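Local coordinates for protein CobC (Shigella flexneri 2a, PDB 6NRU) that probably removes the 5'-phosphate from adenosylcobalamin 5'-phosphate, giving vitamin B12, and from alpha-ribazole 5'-phosphate, as a phosphohistidine-forming phosphatase, at residues A[96-99]-A[105-108]; A[111-116]-A[122-127]; A[183-188]-A[192-197]; A[159-164]-A[172-177]. All blocks are in the same frame, centred on the assembly; numbering follows the deposited sequence.

Contact 1 of 4, residues A[96-99]-A[105-108]; sequences RDLM and NYSA
Leu98 crosses the ring of Tyr106 at about a right angle, its CB over one face, joining helix 95-101 to helix 103-111, which follows it directly in the chain. This is the tight side. Leu98 CB stands 3.5 Å from the ring centroid and only 5° off the normal, a CH-pi contact almost exactly over the centre, while CD1 reaches on to CE1 of Tyr106 at 3.5 Å. The ring is delivered there by its first torsion (chi1 -169°), which turns CG away from its own backbone N. At the ring's edge, near its plane, CG of the selenomethionine Met99 comes within 3.4 Å of Tyr106 CD2. The looser side begins beyond that carbon: the Met99 chain bends twice, at chi2 and chi3, and carries its methyl CE past the ring to Ser107 OG, 3.4 Å away. Met99 itself is exposed, whereas Leu98 and Tyr106 are buried. The polar ends look elsewhere, Tyr106 OH bonding to Tyr22 OH and His95 ND1, and Ser107 OG to Ala103 O. With no hydrogen bond between the two segments, the helices are joined here by carbon against an aromatic face and edge, while the phenol hydroxyl ties the same ring to Tyr22 and His95.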
loop_
_atom_site.group_PDB
_atom_site.type_symbol
_atom_site.label_atom_id
_atom_site.label_comp_id
_atom_site.label_asym_id
_atom_site.label_seq_id
_atom_site.Cartn_x
_atom_site.Cartn_y
_atom_site.Cartn_z
ATOM N N ARG A 96 -17.055 15.344 3.852
ATOM C CA ARG A 96 -18.054 16.365 4.154
ATOM C C ARG A 96 -18.970 15.918 5.283
ATOM O O ARG A 96 -19.214 16.666 6.235
ATOM C CB ARG A 96 -18.874 16.707 2.910
ATOM C CG ARG A 96 -18.165 16.497 1.591
ATOM C CD ARG A 96 -19.143 16.621 0.431
ATOM N NE ARG A 96 -20.111 15.524 0.408
ATOM C CZ ARG A 96 -20.135 14.560 -0.507
ATOM N NH1 ARG A 96 -19.240 14.544 -1.485
ATOM N NH2 ARG A 96 -21.058 13.611 -0.443
ATOM N N ASP A 97 -19.482 14.691 5.196
ATOM C CA ASP A 97 -20.407 14.205 6.214
ATOM C C ASP A 97 -19.735 14.071 7.576
ATOM O O ASP A 97 -20.393 14.246 8.608
ATOM C CB ASP A 97 -21.002 12.862 5.784
ATOM C CG ASP A 97 -21.923 12.991 4.587
ATOM O OD1 ASP A 97 -22.755 13.925 4.573
ATOM O OD2 ASP A 97 -21.818 12.158 3.664
ATOM N N LEU A 98 -18.433 13.776 7.602
ATOM C CA LEU A 98 -17.754 13.536 8.871
ATOM C C LEU A 98 -17.544 14.823 9.661
ATOM O O LEU A 98 -17.487 14.783 10.898
ATOM C CB LEU A 98 -16.416 12.839 8.625
ATOM C CG LEU A 98 -16.491 11.354 8.261
ATOM C CD1 LEU A 98 -15.177 10.871 7.662
ATOM C CD2 LEU A 98 -16.857 10.535 9.484
HETATM N N MSE A 99 -17.430 15.962 8.978
HETATM C CA MSE A 99 -17.210 17.249 9.638
HETATM C C MSE A 99 -18.480 17.727 10.332
HETATM O O MSE A 99 -18.443 18.607 11.190
HETATM C CB MSE A 99 -16.745 18.301 8.623
HETATM C CG MSE A 99 -15.338 18.072 8.098
HETATM SE SE MSE A 99 -14.242 19.678 8.227
HETATM C CE MSE A 99 -14.192 19.883 10.153
ATOM N N ASN A 105 -14.059 15.203 16.882
ATOM C CA ASN A 105 -13.058 14.160 16.673
ATOM C C ASN A 105 -12.477 14.227 15.266
ATOM O O ASN A 105 -11.285 13.967 15.065
ATOM C CB ASN A 105 -13.664 12.782 16.943
ATOM C CG ASN A 105 -14.302 12.686 18.316
ATOM O OD1 ASN A 105 -15.387 12.125 18.474
ATOM N ND2 ASN A 105 -13.629 13.237 19.320
ATOM N N TYR A 106 -13.297 14.596 14.281
ATOM C CA TYR A 106 -12.810 14.662 12.907
ATOM C C TYR A 106 -11.979 15.919 12.659
ATOM O O TYR A 106 -10.994 15.872 11.915
ATOM C CB TYR A 106 -13.985 14.586 11.935
ATOM C CG TYR A 106 -13.574 14.394 10.503
ATOM C CD1 TYR A 106 -13.025 13.196 10.072
ATOM C CD2 TYR A 106 -13.728 15.414 9.580
ATOM C CE1 TYR A 106 -12.642 13.023 8.757
ATOM C CE2 TYR A 106 -13.352 15.250 8.268
ATOM C CZ TYR A 106 -12.809 14.055 7.860
ATOM O OH TYR A 106 -12.433 13.892 6.548
ATOM N N SER A 107 -12.359 17.049 13.268
ATOM C CA SER A 107 -11.553 18.263 13.163
ATOM C C SER A 107 -10.183 18.058 13.788
ATOM O O SER A 107 -9.171 18.537 13.262
ATOM C CB SER A 107 -12.259 19.431 13.852
ATOM O OG SER A 107 -13.625 19.493 13.495
ATOM N N ALA A 108 -10.141 17.366 14.930
ATOM C CA ALA A 108 -8.871 17.062 15.573
ATOM C C ALA A 108 -7.992 16.207 14.676
ATOM O O ALA A 108 -6.763 16.323 14.716
ATOM C CB ALA A 108 -9.119 16.362 16.908
#

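Contact 2 of 4, residues A[111-116]-A[122-127]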
loop_
_atom_site.group_PDB
_atom_site.type_symbol
_atom_site.label_atom_id
_atom_site.label_comp_id
_atom_site.label_asym_id
_atom_site.label_seq_id
_atom_site.Cartn_x
_atom_site.Cartn_y
_atom_site.Cartn_z
ATOM N N ASN A 111 -6.772 18.512 11.664
ATOM C CA ASN A 111 -5.790 19.486 12.124
ATOM C C ASN A 111 -4.542 18.849 12.728
ATOM O O ASN A 111 -3.565 19.562 12.979
ATOM C CB ASN A 111 -6.424 20.435 13.150
ATOM C CG ASN A 111 -7.527 21.296 12.551
ATOM O OD1 ASN A 111 -7.674 21.385 11.332
ATOM N ND2 ASN A 111 -8.306 21.937 13.413
ATOM N N ASP A 112 -4.543 17.534 12.960
ATOM C CA ASP A 112 -3.416 16.847 13.581
ATOM C C ASP A 112 -3.495 15.370 13.191
ATOM O O ASP A 112 -3.714 14.490 14.020
ATOM C CB ASP A 112 -3.412 17.018 15.102
ATOM C CG ASP A 112 -2.122 16.538 15.742
ATOM O OD1 ASP A 112 -1.169 16.204 15.003
ATOM O OD2 ASP A 112 -2.064 16.490 16.990
ATOM N N TRP A 113 -3.295 15.097 11.899
ATOM C CA TRP A 113 -3.427 13.740 11.382
ATOM C C TRP A 113 -2.376 12.789 11.940
ATOM O O TRP A 113 -2.562 11.570 11.869
ATOM C CB TRP A 113 -3.337 13.748 9.854
ATOM C CG TRP A 113 -1.974 14.093 9.359
ATOM C CD1 TRP A 113 -1.487 15.340 9.102
ATOM C CD2 TRP A 113 -0.907 13.180 9.085
ATOM N NE1 TRP A 113 -0.184 15.259 8.673
ATOM C CE2 TRP A 113 0.196 13.942 8.655
ATOM C CE3 TRP A 113 -0.777 11.791 9.158
ATOM C CZ2 TRP A 113 1.411 13.362 8.297
ATOM C CZ3 TRP A 113 0.431 11.217 8.802
ATOM C CH2 TRP A 113 1.508 12.001 8.377
ATOM N N GLN A 114 -1.282 13.309 12.489
ATOM C CA GLN A 114 -0.202 12.440 12.927
ATOM C C GLN A 114 -0.435 11.843 14.306
ATOM O O GLN A 114 0.186 10.827 14.632
ATOM C CB GLN A 114 1.119 13.203 12.931
ATOM C CG GLN A 114 2.296 12.355 12.521
ATOM C CD GLN A 114 3.372 13.171 11.856
ATOM O OE1 GLN A 114 3.188 14.358 11.591
ATOM N NE2 GLN A 114 4.506 12.541 11.578
ATOM N N HIS A 115 -1.241 12.518 15.116
ATOM C CA HIS A 115 -1.529 12.067 16.464
ATOM C C HIS A 115 -2.976 11.809 16.859
ATOM O O HIS A 115 -3.229 11.103 17.810
ATOM C CB HIS A 115 -0.890 13.023 17.455
ATOM C CG HIS A 115 0.568 13.230 17.226
ATOM N ND1 HIS A 115 1.060 14.254 16.456
ATOM C CD2 HIS A 115 1.640 12.544 17.671
ATOM C CE1 HIS A 115 2.373 14.185 16.430
ATOM N NE2 HIS A 115 2.750 13.161 17.166
ATOM N N ALA A 116 -3.916 12.378 16.133
ATOM C CA ALA A 116 -5.328 12.190 16.431
ATOM C C ALA A 116 -5.795 10.816 15.965
ATOM O O ALA A 116 -5.406 10.341 14.892
ATOM C CB ALA A 116 -6.163 13.285 15.769
ATOM N N GLU A 122 -7.529 3.189 14.524
ATOM C CA GLU A 122 -6.120 3.222 14.886
ATOM C C GLU A 122 -5.484 4.511 14.379
ATOM O O GLU A 122 -5.791 4.979 13.276
ATOM C CB GLU A 122 -5.373 1.997 14.336
ATOM C CG GLU A 122 -4.991 2.065 12.860
ATOM C CD GLU A 122 -4.138 0.884 12.418
ATOM O OE1 GLU A 122 -3.211 0.504 13.165
ATOM O OE2 GLU A 122 -4.391 0.339 11.321
ATOM N N GLY A 123 -4.612 5.096 15.203
ATOM C CA GLY A 123 -3.952 6.329 14.839
ATOM C C GLY A 123 -2.728 6.101 13.977
ATOM O O GLY A 123 -2.280 4.974 13.763
ATOM N N PHE A 124 -2.178 7.208 13.473
ATOM C CA PHE A 124 -1.004 7.115 12.612
ATOM C C PHE A 124 0.201 6.566 13.361
ATOM O O PHE A 124 1.101 5.985 12.744
ATOM C CB PHE A 124 -0.670 8.479 12.013
ATOM C CG PHE A 124 0.520 8.457 11.101
ATOM C CD1 PHE A 124 0.463 7.790 9.890
ATOM C CD2 PHE A 124 1.702 9.085 11.461
ATOM C CE1 PHE A 124 1.558 7.757 9.050
ATOM C CE2 PHE A 124 2.803 9.059 10.622
ATOM C CZ PHE A 124 2.731 8.394 9.415
ATOM N N GLN A 125 0.243 6.739 14.682
ATOM C CA GLN A 125 1.359 6.214 15.459
ATOM C C GLN A 125 1.370 4.689 15.441
ATOM O O GLN A 125 2.413 4.069 15.210
ATOM C CB GLN A 125 1.296 6.746 16.893
ATOM C CG GLN A 125 1.417 8.262 16.992
ATOM C CD GLN A 125 2.668 8.794 16.314
ATOM O OE1 GLN A 125 3.747 8.214 16.433
ATOM N NE2 GLN A 125 2.525 9.902 15.593
ATOM N N ALA A 126 0.213 4.064 15.673
ATOM C CA ALA A 126 0.139 2.609 15.604
ATOM C C ALA A 126 0.336 2.113 14.177
ATOM O O ALA A 126 0.967 1.073 13.955
ATOM C CB ALA A 126 -1.196 2.119 16.161
ATOM N N PHE A 127 -0.197 2.846 13.198
ATOM C CA PHE A 127 -0.040 2.457 11.801
ATOM C C PHE A 127 1.423 2.523 11.375
ATOM O O PHE A 127 1.946 1.588 10.760
ATOM C CB PHE A 127 -0.910 3.352 10.919
ATOM C CG PHE A 127 -0.678 3.179 9.445
ATOM C CD1 PHE A 127 -1.250 2.119 8.759
ATOM C CD2 PHE A 127 0.094 4.094 8.738
ATOM C CE1 PHE A 127 -1.046 1.963 7.399
ATOM C CE2 PHE A 127 0.303 3.946 7.378
ATOM C CZ PHE A 127 -0.267 2.879 6.708
HETATM O O HOH W 1 -3.282 9.435 13.960
#
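The ring of Phe124 receives Trp113 CZ3 over one face, 3.4 Å above its plane and centred, and has Gln114 O in its plane at the edge. This is a T-shaped pair: the edge of the Trp113 six-membered ring points into the face of Phe124, with centroids 4.6 Å apart and planes at 63°. Trp113 in turn carries Gln114 CB over one of its own faces. Gln114 CG adds a contact with Phe124 CD2 at 3.5 Å, its extended chain running beside the phenylalanine in the same direction. The Gln125 chain bends at chi2 (-55°) and brings NE2 to Gln114 O at 2.7 Å, from above the carbonyl plane rather than on a lone pair. Its amide lies nearly parallel to the His115 ring, whose ND1 donates to Asp112 OD1 in the ring plane, on the syn side of the carboxylate. A modelled water lies between Trp113 O, Ala116 O and Phe124 N; two of these distances are unusually short, so its exact place is doubtful. The loop following helix 103-111 is thus fastened to the start of helix 124-136. Phe124 also packs on Leu158 of helix 153-163, and Trp113 of the loop meets Trp172 edge-to-face.

Contact 3 of 4, residues A[183-188]-A[192-197]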
loop_
_atom_site.group_PDB
_atom_site.type_symbol
_atom_site.label_atom_id
_atom_site.label_comp_id
_atom_site.label_asym_id
_atom_site.label_seq_id
_atom_site.Cartn_x
_atom_site.Cartn_y
_atom_site.Cartn_z
ATOM N N ALA A 183 9.696 0.397 -7.608
ATOM C CA ALA A 183 10.716 -0.534 -7.150
ATOM C C ALA A 183 11.761 0.211 -6.330
ATOM O O ALA A 183 12.169 1.319 -6.689
ATOM C CB ALA A 183 11.380 -1.263 -8.324
ATOM N N ILE A 184 12.159 -0.406 -5.228
ATOM C CA ILE A 184 13.177 0.105 -4.345
ATOM C C ILE A 184 14.211 -0.973 -4.029
ATOM O O ILE A 184 13.848 -2.065 -3.661
ATOM C CB ILE A 184 12.562 0.666 -3.061
ATOM C CG1 ILE A 184 13.634 0.869 -2.008
ATOM C CG2 ILE A 184 11.443 -0.223 -2.561
ATOM C CD1 ILE A 184 13.520 2.183 -1.308
ATOM N N ASP A 185 15.497 -0.648 -4.148
ATOM C CA ASP A 185 16.567 -1.601 -3.891
ATOM C C ASP A 185 17.141 -1.386 -2.498
ATOM O O ASP A 185 17.321 -0.247 -2.060
ATOM C CB ASP A 185 17.681 -1.464 -4.932
ATOM C CG ASP A 185 17.461 -2.347 -6.142
ATOM O OD1 ASP A 185 17.464 -3.588 -5.985
ATOM O OD2 ASP A 185 17.286 -1.801 -7.253
ATOM N N ILE A 186 17.430 -2.485 -1.805
ATOM C CA ILE A 186 18.034 -2.439 -0.479
ATOM C C ILE A 186 19.263 -3.333 -0.477
ATOM O O ILE A 186 19.187 -4.504 -0.860
ATOM C CB ILE A 186 17.057 -2.883 0.624
ATOM C CG1 ILE A 186 15.697 -2.216 0.442
ATOM C CG2 ILE A 186 17.626 -2.551 1.987
ATOM C CD1 ILE A 186 14.646 -2.740 1.392
ATOM N N ASN A 187 20.394 -2.782 -0.043
ATOM C CA ASN A 187 21.626 -3.545 0.098
ATOM C C ASN A 187 22.335 -3.053 1.348
ATOM O O ASN A 187 22.654 -1.865 1.451
ATOM C CB ASN A 187 22.519 -3.396 -1.135
ATOM C CG ASN A 187 21.825 -3.834 -2.408
ATOM O OD1 ASN A 187 21.493 -3.014 -3.260
ATOM N ND2 ASN A 187 21.603 -5.134 -2.545
ATOM N N GLN A 188 22.567 -3.966 2.292
ATOM C CA GLN A 188 23.109 -3.622 3.607
ATOM C C GLN A 188 22.252 -2.550 4.270
ATOM O O GLN A 188 22.754 -1.610 4.889
ATOM C CB GLN A 188 24.573 -3.187 3.514
ATOM C CG GLN A 188 25.509 -4.297 3.072
ATOM C CD GLN A 188 25.358 -4.624 1.600
ATOM O OE1 GLN A 188 25.693 -3.812 0.737
ATOM N NE2 GLN A 188 24.831 -5.806 1.306
ATOM N N THR A 192 17.679 2.339 -2.034
ATOM C CA THR A 192 17.763 3.194 -3.212
ATOM C C THR A 192 16.438 3.115 -3.957
ATOM O O THR A 192 16.048 2.041 -4.426
ATOM C CB THR A 192 18.920 2.777 -4.126
ATOM O OG1 THR A 192 20.133 2.692 -3.365
ATOM C CG2 THR A 192 19.108 3.792 -5.241
ATOM N N LEU A 193 15.745 4.244 -4.055
ATOM C CA LEU A 193 14.512 4.314 -4.828
ATOM C C LEU A 193 14.868 4.409 -6.305
ATOM O O LEU A 193 15.516 5.371 -6.731
ATOM C CB LEU A 193 13.670 5.509 -4.385
ATOM C CG LEU A 193 12.311 5.682 -5.070
ATOM C CD1 LEU A 193 11.363 4.544 -4.714
ATOM C CD2 LEU A 193 11.697 7.031 -4.724
ATOM N N ARG A 194 14.455 3.412 -7.085
ATOM C CA ARG A 194 14.855 3.301 -8.484
ATOM C C ARG A 194 13.742 3.614 -9.471
ATOM O O ARG A 194 14.013 4.189 -10.527
ATOM C CB ARG A 194 15.393 1.894 -8.767
ATOM C CG ARG A 194 16.719 1.588 -8.087
ATOM C CD ARG A 194 17.886 2.164 -8.871
ATOM N NE ARG A 194 17.743 1.932 -10.305
ATOM C CZ ARG A 194 18.748 1.976 -11.174
ATOM N NH1 ARG A 194 19.979 2.246 -10.758
ATOM N NH2 ARG A 194 18.525 1.752 -12.462
ATOM N N VAL A 195 12.501 3.238 -9.170
ATOM C CA VAL A 195 11.364 3.476 -10.053
ATOM C C VAL A 195 10.168 3.872 -9.200
ATOM O O VAL A 195 9.913 3.265 -8.155
ATOM C CB VAL A 195 11.022 2.235 -10.908
ATOM C CG1 VAL A 195 9.768 2.486 -11.722
ATOM C CG2 VAL A 195 12.179 1.862 -11.821
ATOM N N LEU A 196 9.434 4.890 -9.641
ATOM C CA LEU A 196 8.233 5.326 -8.939
ATOM C C LEU A 196 7.129 5.569 -9.954
ATOM O O LEU A 196 7.296 6.378 -10.870
ATOM C CB LEU A 196 8.491 6.592 -8.114
ATOM C CG LEU A 196 7.355 6.993 -7.169
ATOM C CD1 LEU A 196 7.227 6.005 -6.026
ATOM C CD2 LEU A 196 7.565 8.395 -6.630
ATOM N N ASN A 197 6.016 4.854 -9.793
ATOM C CA ASN A 197 4.791 5.077 -10.561
ATOM C C ASN A 197 5.040 4.947 -12.063
ATOM O O ASN A 197 4.735 5.840 -12.854
ATOM C CB ASN A 197 4.177 6.436 -10.217
ATOM C CG ASN A 197 3.746 6.524 -8.772
ATOM O OD1 ASN A 197 3.238 5.556 -8.212
ATOM N ND2 ASN A 197 3.949 7.683 -8.159
HETATM O O HOH W 2 20.559 0.512 -2.316
#
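Ala183 O accepts from both Arg194 N and Val195 N, the signature of a classic beta bulge in the hairpin of strands 181-187 and 190-198, whose second strand forms one margin of the mixed sheet. The two donors share the oxygen differently. Val195 N, at 3.2 Å, lies in the carbonyl plane on a lone pair, whereas Arg194 N, at 3.1 Å, is tilted from that plane. Ala183 N completes its side of the pair by donating to Val195 O. The extra residue shifts the register by one, so that Ile184 faces Leu193 as a non-hydrogen-bonded pair and Asp185 faces Thr192 as a hydrogen-bonded one. In the latter, both backbone groups are satisfied: Asp185 N donates to Thr192 O at 2.8 Å, and Thr192 N returns a bond to Asp185 O at 2.6 Å. Thr192 O also receives a CA-H...O contact from Ile184. A water lies near Thr192 OG1, at a rather short distance, and bonds only weakly to Asp185 O.

Ile184 and Leu193 share one face of the sheet and turn to helix 153-163, meeting Leu163 and Ile160 respectively. Ala183, Asp185, Thr192 and Val195 occupy the other. There Asp185 OD2 forms a salt bridge with Arg5 NH1 of strand 5-10. The bent Arg194 chain crosses Asp185 without pairing charge to charge: its NE stays 4.8 Å from Asp185 OD2, and what touches that oxygen is the methylene Arg194 CG, at 3.5 Å.

Contact 4 of 4, residues A[159-164]-A[172-177]; sequences LIARLI and WHFRVD. With EDO (1,2-ethanediol), chain Q.
Helix 153-163 of the histidine phosphatase fold packs here against the loop that leads from it to strand 181-187, and Phe174 is the side chain the loop inserts. Three residues of the helix and its end receive the ring. Ile160 CG2 lies over one face, 4.0 Å from the centroid and 14° off the normal, a CH-pi contact displaced somewhat toward the rim. The opposite face is occupied by CB of the neighbouring His173, so the ring is held between a helix methyl and its own loop. At the far end of the ring, Ile164 CD1 comes from the opposite direction to meet Phe174 CZ at 3.7 Å, and Ala161 CB approaches CE2 at 4.1 Å, both obliquely. Ile164, the first residue to leave helical geometry, reaches the ring through a CG1 set between its backbone N and carbonyl carbon (chi1 69°). The other branch of Ile160 extends past the ring, bringing CD1 to 4.2 Å from Val176 CG2.

The Val176 backbone is hydrogen-bonded at both N and O, to Gln153 OE1 and Arg10 NH1. Away from the Phe174 contact, Arg162 NH1 donates to O1 of a 1,2-ethanediol, probably from the crystallisation liquor, at 3.1 Å, and also bonds to Met166 O. Between the segments themselves nothing polar is exchanged. The helix and loop are therefore held by aliphatic carbons and one aromatic ring, and the polar backbone groups of Val176 find their partners outside this contact.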
loop_
_atom_site.group_PDB
_atom_site.type_symbol
_atom_site.label_atom_id
_atom_site.label_comp_id
_atom_site.label_asym_id
_atom_site.label_seq_id
_atom_site.Cartn_x
_atom_site.Cartn_y
_atom_site.Cartn_z
ATOM N N LEU A 159 6.423 3.287 3.507
ATOM C CA LEU A 159 7.520 2.336 3.371
ATOM C C LEU A 159 8.697 2.975 2.650
ATOM O O LEU A 159 9.845 2.868 3.094
ATOM C CB LEU A 159 7.045 1.085 2.630
ATOM C CG LEU A 159 8.089 -0.019 2.458
ATOM C CD1 LEU A 159 8.299 -0.758 3.763
ATOM C CD2 LEU A 159 7.680 -0.981 1.359
ATOM N N ILE A 160 8.424 3.658 1.536
ATOM C CA ILE A 160 9.483 4.353 0.811
ATOM C C ILE A 160 10.178 5.354 1.724
ATOM O O ILE A 160 11.409 5.370 1.829
ATOM C CB ILE A 160 8.916 5.043 -0.443
ATOM C CG1 ILE A 160 8.340 4.013 -1.413
ATOM C CG2 ILE A 160 9.997 5.866 -1.129
ATOM C CD1 ILE A 160 7.626 4.631 -2.597
ATOM N N ALA A 161 9.394 6.188 2.415
ATOM C CA ALA A 161 9.969 7.262 3.219
ATOM C C ALA A 161 10.853 6.720 4.334
ATOM O O ALA A 161 11.951 7.236 4.569
ATOM C CB ALA A 161 8.860 8.142 3.797
ATOM N N ARG A 162 10.400 5.679 5.035
ATOM C CA ARG A 162 11.189 5.165 6.149
ATOM C C ARG A 162 12.426 4.412 5.669
ATOM O O ARG A 162 13.466 4.442 6.341
ATOM C CB ARG A 162 10.329 4.267 7.037
ATOM C CG ARG A 162 9.207 4.994 7.752
ATOM C CD ARG A 162 9.737 6.149 8.584
ATOM N NE ARG A 162 10.492 5.699 9.750
ATOM C CZ ARG A 162 11.783 5.951 9.953
ATOM N NH1 ARG A 162 12.476 6.648 9.061
ATOM N NH2 ARG A 162 12.383 5.500 11.048
ATOM N N LEU A 163 12.338 3.742 4.517
ATOM C CA LEU A 163 13.471 2.968 4.022
ATOM C C LEU A 163 14.651 3.867 3.670
ATOM O O LEU A 163 15.806 3.503 3.916
ATOM C CB LEU A 163 13.057 2.137 2.810
ATOM C CG LEU A 163 12.324 0.827 3.101
ATOM C CD1 LEU A 163 11.863 0.172 1.807
ATOM C CD2 LEU A 163 13.202 -0.119 3.903
ATOM N N ILE A 164 14.387 5.040 3.098
ATOM C CA ILE A 164 15.469 5.928 2.691
ATOM C C ILE A 164 15.824 6.865 3.842
ATOM O O ILE A 164 16.586 7.823 3.666
ATOM C CB ILE A 164 15.110 6.700 1.407
ATOM C CG1 ILE A 164 14.007 7.723 1.654
ATOM C CG2 ILE A 164 14.643 5.745 0.330
ATOM C CD1 ILE A 164 13.590 8.460 0.392
ATOM N N TRP A 172 4.417 11.794 2.401
ATOM C CA TRP A 172 3.593 12.465 1.407
ATOM C C TRP A 172 4.396 13.073 0.269
ATOM O O TRP A 172 3.801 13.685 -0.626
ATOM C CB TRP A 172 2.744 13.540 2.084
ATOM C CG TRP A 172 1.883 12.974 3.160
ATOM C CD1 TRP A 172 2.059 13.107 4.505
ATOM C CD2 TRP A 172 0.716 12.161 2.984
ATOM N NE1 TRP A 172 1.068 12.436 5.179
ATOM C CE2 TRP A 172 0.231 11.846 4.267
ATOM C CE3 TRP A 172 0.033 11.673 1.867
ATOM C CZ2 TRP A 172 -0.906 11.067 4.464
ATOM C CZ3 TRP A 172 -1.094 10.899 2.064
ATOM C CH2 TRP A 172 -1.553 10.604 3.352
ATOM N N HIS A 173 5.721 12.930 0.279
ATOM C CA HIS A 173 6.527 13.299 -0.875
ATOM C C HIS A 173 6.516 12.229 -1.960
ATOM O O HIS A 173 7.017 12.481 -3.061
ATOM C CB HIS A 173 7.974 13.575 -0.453
ATOM C CG HIS A 173 8.144 14.813 0.373
ATOM N ND1 HIS A 173 7.800 16.068 -0.082
ATOM C CD2 HIS A 173 8.643 14.990 1.620
ATOM C CE1 HIS A 173 8.069 16.963 0.851
ATOM N NE2 HIS A 173 8.582 16.335 1.895
ATOM N N PHE A 174 5.952 11.047 -1.676
ATOM C CA PHE A 174 5.946 9.905 -2.596
ATOM C C PHE A 174 4.528 9.351 -2.679
ATOM O O PHE A 174 4.216 8.333 -2.058
ATOM C CB PHE A 174 6.929 8.821 -2.145
ATOM C CG PHE A 174 8.216 9.354 -1.601
ATOM C CD1 PHE A 174 9.286 9.602 -2.444
ATOM C CD2 PHE A 174 8.362 9.602 -0.246
ATOM C CE1 PHE A 174 10.476 10.093 -1.947
ATOM C CE2 PHE A 174 9.548 10.094 0.258
ATOM C CZ PHE A 174 10.607 10.338 -0.592
ATOM N N ARG A 175 3.673 10.007 -3.456
ATOM C CA ARG A 175 2.349 9.458 -3.707
ATOM C C ARG A 175 2.457 8.248 -4.627
ATOM O O ARG A 175 3.068 8.320 -5.698
ATOM C CB ARG A 175 1.440 10.520 -4.320
ATOM C CG ARG A 175 0.646 11.314 -3.295
ATOM C CD ARG A 175 -0.778 11.567 -3.769
ATOM N NE ARG A 175 -0.901 12.817 -4.518
ATOM C CZ ARG A 175 -1.183 12.892 -5.815
ATOM N NH1 ARG A 175 -1.375 11.785 -6.522
ATOM N NH2 ARG A 175 -1.276 14.075 -6.407
ATOM N N VAL A 176 1.870 7.131 -4.207
ATOM C CA VAL A 176 1.909 5.882 -4.962
ATOM C C VAL A 176 0.594 5.740 -5.717
ATOM O O VAL A 176 -0.483 5.721 -5.109
ATOM C CB VAL A 176 2.160 4.677 -4.044
ATOM C CG1 VAL A 176 2.084 3.384 -4.836
ATOM C CG2 VAL A 176 3.516 4.810 -3.363
ATOM N N ASP A 177 0.684 5.621 -7.039
ATOM C CA ASP A 177 -0.460 5.703 -7.934
ATOM C C ASP A 177 -1.023 4.328 -8.274
ATOM O O ASP A 177 -0.336 3.306 -8.194
ATOM C CB ASP A 177 -0.077 6.427 -9.224
ATOM C CG ASP A 177 0.162 7.896 -9.009
ATOM O OD1 ASP A 177 0.148 8.338 -7.841
ATOM O OD2 ASP A 177 0.361 8.614 -10.009
HETATM C C1 EDO Q . 16.260 6.048 10.737
HETATM O O1 EDO Q . 15.358 5.600 9.718
HETATM C C2 EDO Q . 15.530 6.153 12.073
HETATM O O2 EDO Q . 14.650 7.286 12.056
#

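In the fold
Contacts 1, 2, 4 and 3 form a chain of touching neighbours within the phosphatase fold. Contacts 1 and 2 adjoin, their centres 14 Å apart, with Ala108 O against Ala116 CB. Contact 2 reaches contact 4 through Trp113 and Trp172, with centres 17 Å apart, and contact 4 touches contact 3, their centres 11 Å apart, where Asn197 probably hydrogen-bonds to Arg175 O and Asp177 N and Leu196 packs on Ile160. Contacts 1 and 3, 37 Å between centres, lie on opposite sides of the chain's centre. Contacts 2 and 4 approach the probable catalytic residues: the Phe124 side chain is about 9 Å from that of Glu84, and that of Val176 about 9 Å from that of His11.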